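Local coordinates for alginate biosynthesis protein AlgX (Pseudomonas aeruginosa, PDB 4KNC) that takes part in the O-acetylation of the exopolysaccharide alginate, probably as an acetyltransferase, and protects the polymer from degradation as it crosses the periplasm, at residues A103-Y107 / E108-K112; W296-A299 / T300-M304; I385-S388 / K389-T393. All coordinates share one frame; numbering follows the deposited sequence.

In the fold
The three contacts follow one another along the chain and lie roughly in a row across AlgX. Contact 1, at the start of helix 107-123, and contact 2, at the end of strand 293-298, belong to the SGNH hydrolase-like domain, with centres about 20 Å apart. Helix 107-123 connects them: it begins in contact 1, and its Phe121 packs on Phe298 and Met304 of contact 2. Contact 3 lies in the C-terminal carbohydrate-binding module, its centre about 18 Å from that of contact 2 and about 37 Å from that of contact 1. Its loop rests on helix 275-282 of the SGNH hydrolase-like domain, so contact 3 belongs to the interface between the two domains.

Contact 1 (A103-Y107 / E108-K112); sequences AGFDY and ELAKK
Asp106 is the N-cap of helix 107-123, its OD1 accepting a hydrogen bond from Leu109 N at 3.2 Å. The amide meets OD1 from above the carboxylate, 49° out of its plane, while Leu109 CB and CD2 lie alongside the same carboxylate. A water accepts from Glu108 N and gives a weak bond to Asp106 OD1, so it joins the cap to a second amide of the first turn. The negative charge is placed where it could favourably meet the positive end of the helix dipole. The cap residue is also the centre of an inverse gamma turn, with Tyr107 N bonded to Phe105 O at 2.6 Å. This turn separates the short helix 99-104 from helix 107-123 in the SGNH hydrolase-like domain. Regular helical bonding then starts: Ala110 N reaches Asp106 O at 3.1 Å, and Lys111 N reaches Tyr107 O at 2.9 Å. Tyr107 has its CG anti to the backbone N (chi1 167°), which sends the ring along the outside of the first turn between Glu108 and Lys111. Glu108, bent at chi2, brings OE2 to the ring edge in the ring plane, 3.5 Å from Tyr107 CD2, with the carboxylate turned 89° against the ring. Lys111 runs past at a slant, its CB over one ring face and its extended chain carrying CD past the hydroxyl. A second water accepts from Lys111 NZ at 2.7 Å and hydrogen-bonds Tyr107 OH at 2.8 Å, tying the two tips together. Phe105 CZ touches Ala110 CB at 4.1 Å. Leu91 of helix 89-93 packs against Tyr107, Ala110 and Lys111, and Leu53 meets Phe105.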
ATOM      1  N   ALA A 103      22.032  10.823  20.868  1.00 56.09           N
ATOM      2  CA  ALA A 103      22.356  12.244  20.904  1.00 59.05           C
ATOM      3  C   ALA A 103      22.269  12.844  19.505  1.00 54.75           C
ATOM      4  O   ALA A 103      21.796  13.969  19.337  1.00 60.81           O
ATOM      5  CB  ALA A 103      23.726  12.472  21.510  1.00 58.44           C
ATOM      6  N   GLY A 104      22.686  12.068  18.507  1.00 49.34           N
ATOM      7  CA  GLY A 104      22.661  12.499  17.115  1.00 51.33           C
ATOM      8  C   GLY A 104      21.305  12.500  16.416  1.00 51.56           C
ATOM      9  O   GLY A 104      21.125  13.180  15.412  1.00 50.38           O
ATOM     10  N   PHE A 105      20.347  11.743  16.939  1.00 49.71           N
ATOM     11  CA  PHE A 105      19.032  11.623  16.313  1.00 40.70           C
ATOM     12  C   PHE A 105      18.077  12.682  16.838  1.00 40.95           C
ATOM     13  O   PHE A 105      17.655  12.622  17.989  1.00 52.72           O
ATOM     14  CB  PHE A 105      18.487  10.213  16.572  1.00 47.73           C
ATOM     15  CG  PHE A 105      17.057  10.004  16.144  1.00 40.47           C
ATOM     16  CD1 PHE A 105      16.602  10.463  14.913  1.00 40.18           C
ATOM     17  CD2 PHE A 105      16.182   9.300  16.962  1.00 39.50           C
ATOM     18  CE1 PHE A 105      15.276  10.253  14.513  1.00 36.16           C
ATOM     19  CE2 PHE A 105      14.854   9.082  16.585  1.00 38.31           C
ATOM     20  CZ  PHE A 105      14.398   9.558  15.353  1.00 41.25           C
ATOM     21  N   ASP A 106      17.739  13.654  15.996  1.00 46.43           N
ATOM     22  CA  ASP A 106      16.809  14.730  16.381  1.00 51.85           C
ATOM     23  C   ASP A 106      15.393  14.195  16.582  1.00 46.99           C
ATOM     24  O   ASP A 106      14.498  14.468  15.782  1.00 48.61           O
ATOM     25  CB  ASP A 106      16.796  15.826  15.315  1.00 50.04           C
ATOM     26  CG  ASP A 106      16.378  17.184  15.859  1.00 57.56           C
ATOM     27  OD1 ASP A 106      15.531  17.258  16.771  1.00 52.32           O
ATOM     28  OD2 ASP A 106      16.898  18.197  15.351  1.00 68.33           O
ATOM     29  N   TYR A 107      15.198  13.438  17.658  1.00 53.20           N
ATOM     30  CA  TYR A 107      13.912  12.804  17.951  1.00 50.46           C
ATOM     31  C   TYR A 107      12.722  13.766  18.001  1.00 50.16           C
ATOM     32  O   TYR A 107      11.651  13.462  17.462  1.00 44.13           O
ATOM     33  CB  TYR A 107      13.993  11.999  19.253  1.00 47.58           C
ATOM     34  CG  TYR A 107      12.646  11.568  19.776  1.00 45.69           C
ATOM     35  CD1 TYR A 107      12.018  10.440  19.275  1.00 42.28           C
ATOM     36  CD2 TYR A 107      12.010  12.281  20.780  1.00 38.89           C
ATOM     37  CE1 TYR A 107      10.783  10.031  19.753  1.00 35.32           C
ATOM     38  CE2 TYR A 107      10.763  11.889  21.263  1.00 47.64           C
ATOM     39  CZ  TYR A 107      10.159  10.760  20.743  1.00 47.15           C
ATOM     40  OH  TYR A 107       8.927  10.361  21.203  1.00 44.13           O
ATOM     41  N   GLU A 108      12.897  14.922  18.635  1.00 51.38           N
ATOM     42  CA  GLU A 108      11.778  15.849  18.775  1.00 50.28           C
ATOM     43  C   GLU A 108      11.373  16.406  17.412  1.00 48.80           C
ATOM     44  O   GLU A 108      10.189  16.600  17.131  1.00 48.71           O
ATOM     45  CB  GLU A 108      12.102  16.984  19.763  1.00 56.02           C
ATOM     46  CG  GLU A 108      12.335  16.528  21.209  1.00 57.78           C
ATOM     47  CD  GLU A 108      11.111  15.871  21.832  1.00 55.70           C
ATOM     48  OE1 GLU A 108       9.993  16.149  21.365  1.00 49.88           O
ATOM     49  OE2 GLU A 108      11.262  15.069  22.783  1.00 60.24           O
ATOM     50  N   LEU A 109      12.361  16.640  16.554  1.00 45.04           N
ATOM     51  CA  LEU A 109      12.072  17.158  15.223  1.00 44.55           C
ATOM     52  C   LEU A 109      11.312  16.129  14.392  1.00 47.21           C
ATOM     53  O   LEU A 109      10.346  16.467  13.694  1.00 45.99           O
ATOM     54  CB  LEU A 109      13.356  17.544  14.506  1.00 44.56           C
ATOM     55  CG  LEU A 109      13.133  18.122  13.117  1.00 44.80           C
ATOM     56  CD1 LEU A 109      12.258  19.362  13.250  1.00 44.95           C
ATOM     57  CD2 LEU A 109      14.459  18.433  12.453  1.00 45.93           C
ATOM     58  N   ALA A 110      11.764  14.877  14.470  1.00 41.30           N
ATOM     59  CA  ALA A 110      11.106  13.777  13.775  1.00 38.37           C
ATOM     60  C   ALA A 110       9.658  13.632  14.235  1.00 35.48           C
ATOM     61  O   ALA A 110       8.747  13.531  13.420  1.00 46.98           O
ATOM     62  CB  ALA A 110      11.877  12.455  13.992  1.00 28.93           C
ATOM     63  N   LYS A 111       9.454  13.627  15.548  1.00 38.12           N
ATOM     64  CA  LYS A 111       8.118  13.456  16.125  1.00 33.55           C
ATOM     65  C   LYS A 111       7.173  14.589  15.725  1.00 37.07           C
ATOM     66  O   LYS A 111       6.012  14.365  15.383  1.00 34.67           O
ATOM     67  CB  LYS A 111       8.215  13.362  17.650  1.00 40.38           C
ATOM     68  CG  LYS A 111       6.857  13.432  18.364  1.00 34.24           C
ATOM     69  CD  LYS A 111       7.026  13.364  19.866  1.00 32.31           C
ATOM     70  CE  LYS A 111       5.679  13.555  20.570  1.00 47.63           C
ATOM     71  NZ  LYS A 111       5.811  13.346  22.036  1.00 61.59           N
ATOM     72  N   LYS A 112       7.697  15.806  15.770  1.00 41.72           N
ATOM     73  CA  LYS A 112       6.956  16.996  15.381  1.00 43.17           C
ATOM     74  C   LYS A 112       6.524  16.889  13.910  1.00 46.23           C
ATOM     75  O   LYS A 112       5.362  17.097  13.561  1.00 41.76           O
ATOM     76  CB  LYS A 112       7.868  18.218  15.579  1.00 44.82           C
ATOM     77  CG  LYS A 112       7.198  19.550  15.421  1.00 55.06           C
ATOM     78  CD  LYS A 112       8.205  20.659  15.149  1.00 59.24           C
ATOM     79  CE  LYS A 112       9.158  20.863  16.305  1.00 62.76           C
ATOM     80  NZ  LYS A 112      10.330  21.688  15.882  1.00 62.66           N
TER
HETATM   81  O   HOH W   1      15.552  15.764  19.799  1.00 46.88           O
HETATM   82  O   HOH W   2       7.742  11.915  23.167  1.00 47.79           O

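Contact 2 (W296-A299 / T300-M304); sequences WEFA and THYDM
Phe298 packs along its length against the loop that follows its strand, with Tyr302 at its base and Met304 at its far end. Its CB lies 4.1 Å from Tyr302 CD2 and about as far from CE2, so the tyrosine ring meets the root of the side chain. CG sits between the backbone N and the carbonyl carbon (chi1 54°), standing the ring up over the strand and under the returning chain. One side of the ring, at CE1, comes 3.6 Å above the middle of the Trp296 indole. On its other side CE2 is 3.7 Å from Met304 SD, with CZ only slightly farther from the sulfur. Met304 SD lies at the ring edge, 4.9 Å from the Phe298 centroid and 73° off the ring normal: an edge-on Met-aromatic contact, reached by a methionine chain bent at chi3 and crossing the ring at about a right angle. Phe121 of helix 107-123 touches both partners.

The chain between them makes a type I beta turn from Ala299 to Tyr302. Within it Tyr302 CD2 comes 3.5 Å from Ala299 O, while Ala299 N lies at the edge of the ring in its plane. Next to it, His301 NE2 stands over the rim of one Tyr302 face. A water at the open end of the turn is placed to donate to Ala299 O, at 2.6 Å, and to Tyr302 O, though it has more acceptors in reach than protons. Glu297, on the same strand, hydrogen-bonds Thr242 and Ser245, on either side of the inferred nucleophile Ser243 in sequence. With the side chain of Tyr302 about 7 Å from that of Ser243, a central parallel strand here leads into a loop beside the probable active site, consistent with an SGNH hydrolase fold.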
ATOM      1  N   TRP A 296      -5.941   1.374   5.340  1.00 27.68           N
ATOM      2  CA  TRP A 296      -4.820   1.361   4.413  1.00 29.53           C
ATOM      3  C   TRP A 296      -3.520   1.560   5.168  1.00 31.48           C
ATOM      4  O   TRP A 296      -3.276   2.622   5.728  1.00 31.89           O
ATOM      5  CB  TRP A 296      -5.022   2.447   3.349  1.00 26.43           C
ATOM      6  CG  TRP A 296      -3.973   2.501   2.262  1.00 35.44           C
ATOM      7  CD1 TRP A 296      -3.012   1.564   1.972  1.00 35.37           C
ATOM      8  CD2 TRP A 296      -3.777   3.574   1.336  1.00 30.89           C
ATOM      9  NE1 TRP A 296      -2.238   1.993   0.905  1.00 34.06           N
ATOM     10  CE2 TRP A 296      -2.683   3.225   0.508  1.00 37.98           C
ATOM     11  CE3 TRP A 296      -4.410   4.801   1.133  1.00 33.07           C
ATOM     12  CZ2 TRP A 296      -2.224   4.060  -0.508  1.00 39.78           C
ATOM     13  CZ3 TRP A 296      -3.955   5.628   0.116  1.00 36.24           C
ATOM     14  CH2 TRP A 296      -2.877   5.254  -0.687  1.00 37.43           C
ATOM     15  N   GLU A 297      -2.688   0.521   5.171  1.00 28.38           N
ATOM     16  CA  GLU A 297      -1.462   0.496   5.956  1.00 28.77           C
ATOM     17  C   GLU A 297      -0.206   0.547   5.077  1.00 34.49           C
ATOM     18  O   GLU A 297      -0.062  -0.236   4.134  1.00 34.26           O
ATOM     19  CB  GLU A 297      -1.436  -0.759   6.838  1.00 23.78           C
ATOM     20  CG  GLU A 297      -0.066  -1.070   7.452  1.00 24.88           C
ATOM     21  CD  GLU A 297       0.800  -1.995   6.564  1.00 35.78           C
ATOM     22  OE1 GLU A 297       1.949  -1.607   6.259  1.00 29.72           O
ATOM     23  OE2 GLU A 297       0.340  -3.098   6.176  1.00 37.41           O
ATOM     24  N   PHE A 298       0.694   1.474   5.396  1.00 33.38           N
ATOM     25  CA  PHE A 298       1.994   1.576   4.733  1.00 30.43           C
ATOM     26  C   PHE A 298       2.967   2.367   5.610  1.00 34.71           C
ATOM     27  O   PHE A 298       2.556   3.008   6.584  1.00 31.88           O
ATOM     28  CB  PHE A 298       1.855   2.221   3.351  1.00 26.51           C
ATOM     29  CG  PHE A 298       1.148   3.548   3.362  1.00 25.30           C
ATOM     30  CD1 PHE A 298      -0.237   3.611   3.261  1.00 27.39           C
ATOM     31  CD2 PHE A 298       1.865   4.736   3.476  1.00 27.84           C
ATOM     32  CE1 PHE A 298      -0.908   4.837   3.282  1.00 28.55           C
ATOM     33  CE2 PHE A 298       1.206   5.967   3.495  1.00 28.89           C
ATOM     34  CZ  PHE A 298      -0.188   6.014   3.398  1.00 27.75           C
ATOM     35  N   ALA A 299       4.249   2.335   5.255  1.00 28.27           N
ATOM     36  CA  ALA A 299       5.277   3.017   6.025  1.00 26.94           C
ATOM     37  C   ALA A 299       5.694   4.369   5.438  1.00 33.87           C
ATOM     38  O   ALA A 299       5.176   4.816   4.420  1.00 34.35           O
ATOM     39  CB  ALA A 299       6.502   2.113   6.210  1.00 30.83           C
ATOM     40  N   THR A 300       6.668   5.000   6.080  1.00 29.92           N
ATOM     41  CA  THR A 300       6.949   6.409   5.839  1.00 27.95           C
ATOM     42  C   THR A 300       7.923   6.705   4.690  1.00 38.19           C
ATOM     43  O   THR A 300       8.241   7.868   4.449  1.00 41.98           O
ATOM     44  CB  THR A 300       7.480   7.072   7.136  1.00 28.42           C
ATOM     45  OG1 THR A 300       8.643   6.362   7.606  1.00 30.53           O
ATOM     46  CG2 THR A 300       6.402   7.042   8.223  1.00 33.05           C
ATOM     47  N   HIS A 301       8.397   5.674   3.985  1.00 33.90           N
ATOM     48  CA  HIS A 301       9.406   5.895   2.943  1.00 38.06           C
ATOM     49  C   HIS A 301       8.833   5.955   1.530  1.00 37.99           C
ATOM     50  O   HIS A 301       9.561   6.193   0.583  1.00 41.57           O
ATOM     51  CB  HIS A 301      10.525   4.837   3.011  1.00 27.25           C
ATOM     52  CG  HIS A 301      10.047   3.437   2.770  1.00 37.02           C
ATOM     53  ND1 HIS A 301       9.411   2.687   3.740  1.00 35.35           N
ATOM     54  CD2 HIS A 301      10.099   2.654   1.663  1.00 30.92           C
ATOM     55  CE1 HIS A 301       9.106   1.499   3.247  1.00 35.13           C
ATOM     56  NE2 HIS A 301       9.521   1.449   1.991  1.00 31.67           N
ATOM     57  N   TYR A 302       7.539   5.713   1.380  1.00 30.10           N
ATOM     58  CA  TYR A 302       6.958   5.710   0.050  1.00 35.08           C
ATOM     59  C   TYR A 302       6.663   7.107  -0.447  1.00 38.74           C
ATOM     60  O   TYR A 302       6.387   8.020   0.337  1.00 43.64           O
ATOM     61  CB  TYR A 302       5.682   4.881   0.018  1.00 31.81           C
ATOM     62  CG  TYR A 302       5.925   3.451   0.362  1.00 33.50           C
ATOM     63  CD1 TYR A 302       6.660   2.623  -0.488  1.00 33.92           C
ATOM     64  CD2 TYR A 302       5.416   2.915   1.532  1.00 29.30           C
ATOM     65  CE1 TYR A 302       6.902   1.291  -0.155  1.00 30.47           C
ATOM     66  CE2 TYR A 302       5.640   1.611   1.863  1.00 29.21           C
ATOM     67  CZ  TYR A 302       6.377   0.794   1.025  1.00 37.76           C
ATOM     68  OH  TYR A 302       6.574  -0.518   1.399  1.00 39.46           O
ATOM     69  N   ASP A 303       6.713   7.260  -1.764  1.00 40.16           N
ATOM     70  CA  ASP A 303       6.370   8.523  -2.404  1.00 43.48           C
ATOM     71  C   ASP A 303       4.868   8.549  -2.584  1.00 45.45           C
ATOM     72  O   ASP A 303       4.342   7.880  -3.474  1.00 46.19           O
ATOM     73  CB  ASP A 303       7.063   8.641  -3.766  1.00 48.87           C
ATOM     74  CG  ASP A 303       6.535   9.806  -4.596  1.00 52.64           C
ATOM     75  OD1 ASP A 303       5.996  10.769  -4.012  1.00 44.70           O
ATOM     76  OD2 ASP A 303       6.665   9.762  -5.837  1.00 58.68           O
ATOM     77  N   MET A 304       4.188   9.326  -1.740  1.00 50.95           N
ATOM     78  CA  MET A 304       2.726   9.384  -1.724  1.00 40.49           C
ATOM     79  C   MET A 304       2.140  10.227  -2.846  1.00 42.79           C
ATOM     80  O   MET A 304       0.924  10.338  -2.961  1.00 45.85           O
ATOM     81  CB  MET A 304       2.216   9.916  -0.374  1.00 38.97           C
ATOM     82  CG  MET A 304       2.632   9.087   0.850  1.00 43.05           C
ATOM     83  SD  MET A 304       1.601   9.456   2.307  1.00 41.43           S
ATOM     84  CE  MET A 304       2.084  11.132   2.694  1.00 33.83           C
TER
HETATM   85  O   HOH W   3       5.081   7.006   2.952  1.00 35.10           O

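Contact 3 (I385-S388 / K389-T393); sequences IEQS and KAVDT
Ser388 turns its hydroxyl over the next two residues: OG accepts a nearly straight hydrogen bond from Ala390 N at 3.1 Å, closing an ST turn. The same residue opens a type I beta turn that runs to Val391, whose closing bond, Val391 N to Ser388 O at 3.5 Å, is long and weak. The side-chain bond thus reinforces a turn that its backbone bond holds loosely.

The tight part is centred on Val391. With CG1 opposite the carbonyl carbon (chi1 -53°), CG2 falls between the backbone N and the carbonyl carbon and wedges in 3.4 Å from Gln387 CG and equally near Ser388 O, while CG1 rests 4.0 Å from Ser388 CB. Gln387 runs extended past this CG2 methyl, chi1 of 166° turning its CG opposite its own N, and crosses the valine obliquely. Its amide meets Thr393 coming from the opposite direction: OE1 lies 3.2 Å from Thr393 OG1 and 3.6 Å from Thr393 CG2. The stronger polar partners of both ends are other residues, Gln387 NE2 bonding His367 ND1 and Thr393 OG1 bonding Arg396 O.

The outer side of the turn is looser. Ala390 is exposed, its CB touching just Ser388 OG at 3.8 Å, and Lys389 is exposed too, its chain bent at chi2 and touching His367. Its NZ is 6.2 Å from Glu386 OE2, so the two opposite charges would attract without forming a salt bridge.

The loop links strand 380-386 to strand 396-400, where Tyr397 touches Gln387, within the carbohydrate-binding module. Val268, in a loop, lies against Ser388 and Val391. The inner side of the turn rests on helix 275-282 of the SGNH hydrolase-like domain: Ser388 meets Ser275, and Val391 and Thr393 meet Ala279.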
ATOM      1  N   ILE A 385       2.969   0.639 -16.571  1.00 50.70           N
ATOM      2  CA  ILE A 385       2.443   0.207 -15.278  1.00 48.51           C
ATOM      3  C   ILE A 385       3.038  -1.122 -14.858  1.00 56.08           C
ATOM      4  O   ILE A 385       2.826  -2.142 -15.513  1.00 59.55           O
ATOM      5  CB  ILE A 385       0.906   0.051 -15.321  1.00 54.61           C
ATOM      6  CG1 ILE A 385       0.251   1.354 -15.769  1.00 51.35           C
ATOM      7  CG2 ILE A 385       0.362  -0.399 -13.956  1.00 58.58           C
ATOM      8  CD1 ILE A 385      -1.255   1.306 -15.754  1.00 63.13           C
ATOM      9  N   GLU A 386       3.786  -1.106 -13.760  1.00 58.48           N
ATOM     10  CA  GLU A 386       4.352  -2.322 -13.202  1.00 60.31           C
ATOM     11  C   GLU A 386       3.476  -2.811 -12.054  1.00 57.06           C
ATOM     12  O   GLU A 386       3.175  -2.066 -11.125  1.00 54.18           O
ATOM     13  CB  GLU A 386       5.782  -2.081 -12.704  1.00 70.81           C
ATOM     14  CG  GLU A 386       6.753  -1.559 -13.755  1.00 76.88           C
ATOM     15  CD  GLU A 386       6.992  -2.547 -14.882  1.00 88.76           C
ATOM     16  OE1 GLU A 386       7.129  -2.098 -16.040  1.00 93.56           O
ATOM     17  OE2 GLU A 386       7.051  -3.768 -14.615  1.00 93.49           O
ATOM     18  N   GLN A 387       3.073  -4.070 -12.124  1.00 50.41           N
ATOM     19  CA  GLN A 387       2.211  -4.652 -11.114  1.00 49.10           C
ATOM     20  C   GLN A 387       2.994  -5.675 -10.299  1.00 50.19           C
ATOM     21  O   GLN A 387       3.851  -6.370 -10.840  1.00 50.90           O
ATOM     22  CB  GLN A 387       1.023  -5.308 -11.803  1.00 50.42           C
ATOM     23  CG  GLN A 387       0.223  -6.229 -10.943  1.00 49.16           C
ATOM     24  CD  GLN A 387      -0.965  -6.814 -11.688  1.00 55.30           C
ATOM     25  OE1 GLN A 387      -2.066  -6.257 -11.670  1.00 53.62           O
ATOM     26  NE2 GLN A 387      -0.746  -7.937 -12.355  1.00 56.78           N
ATOM     27  N   SER A 388       2.707  -5.756  -9.001  1.00 40.60           N
ATOM     28  CA  SER A 388       3.355  -6.716  -8.115  1.00 46.46           C
ATOM     29  C   SER A 388       3.243  -8.143  -8.635  1.00 45.03           C
ATOM     30  O   SER A 388       2.198  -8.536  -9.162  1.00 47.85           O
ATOM     31  CB  SER A 388       2.736  -6.647  -6.713  1.00 53.68           C
ATOM     32  OG  SER A 388       3.186  -7.727  -5.912  1.00 52.71           O
ATOM     33  N   LYS A 389       4.323  -8.909  -8.473  1.00 52.07           N
ATOM     34  CA  LYS A 389       4.368 -10.312  -8.885  1.00 63.06           C
ATOM     35  C   LYS A 389       3.406 -11.167  -8.066  1.00 63.75           C
ATOM     36  O   LYS A 389       3.017 -12.259  -8.486  1.00 65.99           O
ATOM     37  CB  LYS A 389       5.785 -10.884  -8.718  1.00 72.79           C
ATOM     38  CG  LYS A 389       6.914 -10.111  -9.410  1.00 77.90           C
ATOM     39  CD  LYS A 389       6.864 -10.234 -10.927  1.00 77.98           C
ATOM     40  CE  LYS A 389       8.138  -9.684 -11.559  1.00 76.76           C
ATOM     41  NZ  LYS A 389       8.053  -9.664 -13.041  1.00 77.25           N
ATOM     42  N   ALA A 390       3.032 -10.676  -6.888  1.00 52.49           N
ATOM     43  CA  ALA A 390       2.257 -11.486  -5.961  1.00 45.75           C
ATOM     44  C   ALA A 390       0.748 -11.311  -6.076  1.00 51.31           C
ATOM     45  O   ALA A 390       0.003 -12.057  -5.460  1.00 57.48           O
ATOM     46  CB  ALA A 390       2.718 -11.252  -4.530  1.00 44.19           C
ATOM     47  N   VAL A 391       0.283 -10.344  -6.865  1.00 54.16           N
ATOM     48  CA  VAL A 391      -1.157 -10.150  -6.999  1.00 50.42           C
ATOM     49  C   VAL A 391      -1.762 -10.836  -8.215  1.00 52.27           C
ATOM     50  O   VAL A 391      -1.063 -11.272  -9.119  1.00 54.79           O
ATOM     51  CB  VAL A 391      -1.554  -8.658  -7.018  1.00 53.31           C
ATOM     52  CG1 VAL A 391      -0.974  -7.943  -5.797  1.00 48.12           C
ATOM     53  CG2 VAL A 391      -1.099  -8.006  -8.314  1.00 44.36           C
ATOM     54  N   ASP A 392      -3.084 -10.916  -8.219  1.00 60.03           N
ATOM     55  CA  ASP A 392      -3.833 -11.515  -9.311  1.00 58.82           C
ATOM     56  C   ASP A 392      -5.097 -10.690  -9.518  1.00 53.71           C
ATOM     57  O   ASP A 392      -6.064 -10.822  -8.767  1.00 57.90           O
ATOM     58  CB  ASP A 392      -4.186 -12.968  -8.972  1.00 63.42           C
ATOM     59  CG  ASP A 392      -4.822 -13.719 -10.142  1.00 71.57           C
ATOM     60  OD1 ASP A 392      -5.762 -13.188 -10.775  1.00 70.15           O
ATOM     61  OD2 ASP A 392      -4.382 -14.859 -10.419  1.00 66.74           O
ATOM     62  N   THR A 393      -5.074  -9.823 -10.527  1.00 53.61           N
ATOM     63  CA  THR A 393      -6.243  -9.023 -10.897  1.00 52.17           C
ATOM     64  C   THR A 393      -6.874  -9.600 -12.157  1.00 54.26           C
ATOM     65  O   THR A 393      -7.711  -8.962 -12.802  1.00 53.46           O
ATOM     66  CB  THR A 393      -5.875  -7.544 -11.146  1.00 56.34           C
ATOM     67  OG1 THR A 393      -5.025  -7.439 -12.297  1.00 62.26           O
ATOM     68  CG2 THR A 393      -5.159  -6.953  -9.931  1.00 54.10           C
TER